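Putative monooxygenase Rv0793 (PDB 1Y0H) is a putative homodimeric monooxygenase that may take part in antibiotic biosynthesis or scavenge reactive oxygen species. Local coordinates at residues I9-P14 / G50-L55. Numbering follows the deposited sequence.
Sequences IARFMP and GGELVL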
# COMPACT_ATOMS: atom_id res chain seq x y z
N ILE A 9 2.23 -2.13 -4.54
CA ILE A 9 0.81 -2.30 -4.23
C ILE A 9 0.19 -2.93 -5.45
O ILE A 9 0.36 -2.45 -6.57
CB ILE A 9 0.11 -0.95 -3.94
CG1 ILE A 9 0.71 -0.29 -2.71
CG2 ILE A 9 -1.42 -1.14 -3.76
CD1 ILE A 9 0.28 1.18 -2.52
N ALA A 10 -0.56 -4.01 -5.24
CA ALA A 10 -1.29 -4.66 -6.33
C ALA A 10 -2.74 -4.73 -5.91
O ALA A 10 -3.06 -5.30 -4.85
CB ALA A 10 -0.74 -6.04 -6.61
N ARG A 11 -3.61 -4.19 -6.75
CA ARG A 11 -5.06 -4.15 -6.48
C ARG A 11 -5.80 -5.04 -7.46
O ARG A 11 -5.57 -4.96 -8.68
CB ARG A 11 -5.59 -2.71 -6.58
CG ARG A 11 -4.75 -1.71 -5.81
CD ARG A 11 -5.41 -0.34 -5.73
NE ARG A 11 -5.91 -0.14 -4.37
CZ ARG A 11 -5.49 0.81 -3.53
NH1 ARG A 11 -6.00 0.86 -2.32
NH2 ARG A 11 -4.58 1.71 -3.90
N PHE A 12 -6.69 -5.88 -6.92
CA PHE A 12 -7.43 -6.86 -7.72
C PHE A 12 -8.91 -6.63 -7.57
O PHE A 12 -9.41 -6.53 -6.44
CB PHE A 12 -7.13 -8.29 -7.26
CG PHE A 12 -5.66 -8.62 -7.21
CD1 PHE A 12 -4.89 -8.24 -6.11
CD2 PHE A 12 -5.07 -9.32 -8.25
CE1 PHE A 12 -3.52 -8.54 -6.08
CE2 PHE A 12 -3.71 -9.65 -8.22
CZ PHE A 12 -2.94 -9.25 -7.14
N MET A 13 -9.62 -6.57 -8.69
CA MET A 13 -11.05 -6.35 -8.67
C MET A 13 -11.76 -7.57 -9.27
O MET A 13 -12.04 -7.61 -10.47
CB MET A 13 -11.40 -5.03 -9.38
CG MET A 13 -10.89 -3.77 -8.67
SD MET A 13 -9.09 -3.49 -8.87
CE MET A 13 -8.91 -1.76 -8.40
N PRO A 14 -12.02 -8.60 -8.44
CA PRO A 14 -12.61 -9.82 -8.98
C PRO A 14 -14.04 -9.64 -9.41
O PRO A 14 -14.75 -8.78 -8.88
CB PRO A 14 -12.56 -10.79 -7.79
CG PRO A 14 -12.56 -9.93 -6.59
CD PRO A 14 -11.77 -8.70 -6.99
N GLY A 50 -15.11 -3.86 0.21
CA GLY A 50 -15.18 -5.25 -0.24
C GLY A 50 -14.95 -5.49 -1.73
O GLY A 50 -14.92 -6.63 -2.16
N GLY A 51 -14.78 -4.42 -2.49
CA GLY A 51 -14.68 -4.52 -3.95
C GLY A 51 -13.32 -4.96 -4.47
O GLY A 51 -13.22 -5.47 -5.58
N GLU A 52 -12.28 -4.76 -3.66
CA GLU A 52 -10.91 -5.10 -4.06
C GLU A 52 -10.21 -5.98 -3.04
O GLU A 52 -10.43 -5.86 -1.83
CB GLU A 52 -10.04 -3.84 -4.16
CG GLU A 52 -10.44 -2.76 -5.12
CD GLU A 52 -9.60 -1.51 -4.87
OE1 GLU A 52 -8.38 -1.65 -4.62
OE2 GLU A 52 -10.15 -0.38 -4.90
N LEU A 53 -9.32 -6.82 -3.55
CA LEU A 53 -8.30 -7.43 -2.72
C LEU A 53 -7.00 -6.68 -3.03
O LEU A 53 -6.77 -6.25 -4.16
CB LEU A 53 -8.17 -8.93 -2.99
CG LEU A 53 -9.41 -9.81 -2.74
CD1 LEU A 53 -9.00 -11.27 -2.81
CD2 LEU A 53 -10.06 -9.49 -1.39
N VAL A 54 -6.18 -6.48 -2.00
CA VAL A 54 -4.98 -5.66 -2.15
C VAL A 54 -3.79 -6.39 -1.54
O VAL A 54 -3.89 -6.87 -0.40
CB VAL A 54 -5.16 -4.29 -1.47
CG1 VAL A 54 -3.88 -3.45 -1.58
CG2 VAL A 54 -6.39 -3.55 -2.06
N LEU A 55 -2.70 -6.49 -2.30
CA LEU A 55 -1.43 -6.97 -1.75
C LEU A 55 -0.54 -5.78 -1.51
O LEU A 55 -0.42 -4.90 -2.36
CB LEU A 55 -0.72 -7.93 -2.72
CG LEU A 55 -1.22 -9.37 -2.75
CD1 LEU A 55 -0.66 -10.02 -4.00
CD2 LEU A 55 -0.81 -10.16 -1.50
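Ala10 with Leu55 and Phe12 with Leu53 form two antiparallel hydrogen-bonded pairs, each closed by reciprocal N-H to O bonds, with the non-hydrogen-bonded pair Arg11 and Val54 between them; the strand axes run at 163°. As in any beta strand, successive side chains fall on opposite faces of the sheet, and here the two faces differ in character. On the Arg11 face the chief contact is ionic. In the modelled conformer described here, one of two for this side chain, Arg11 NE reaches Glu52 OE1 at 2.9 Å in a salt bridge, with a bent N-H...O angle of 142°, and meets the syn lone pair of that oxygen. The carboxylate stands steeply to the guanidinium, their planes 78° apart, and the oxygen lies somewhat out of the guanidinium plane. A bend at chi3 turns the head of Arg11 away from the line of its own chain. Met13 runs beside Glu52, pointing the same way: its CE packs 3.6 Å from Glu52 CD, so the thioether methyl lies against the carboxylate carbon while OE1 is turned to Arg11. Further along this face, Ile9 CG2 rests against Val54 CG1 at 4.0 Å. On the other face the contacts between the two strands are mainly apolar. Phe12 presents CE1 to Leu55 CD1, 3.8 Å away, across the diagonal between the two hydrogen-bonded pairs, while the ring edge passes Leu53 O, with CD1 3.4 Å from it. The two strands are the central pair of the ferredoxin-like sheet, flanked by strands 39-47 and 90-96. Phe12 packs on Leu22 and Leu26 of helix 19-35, and Leu55 on Tyr42 and Leu44. Val54 packs on Leu94 of the second subunit and Arg11 on Ile9 of the second subunit, and Leu53 also touches Leu97 of that subunit.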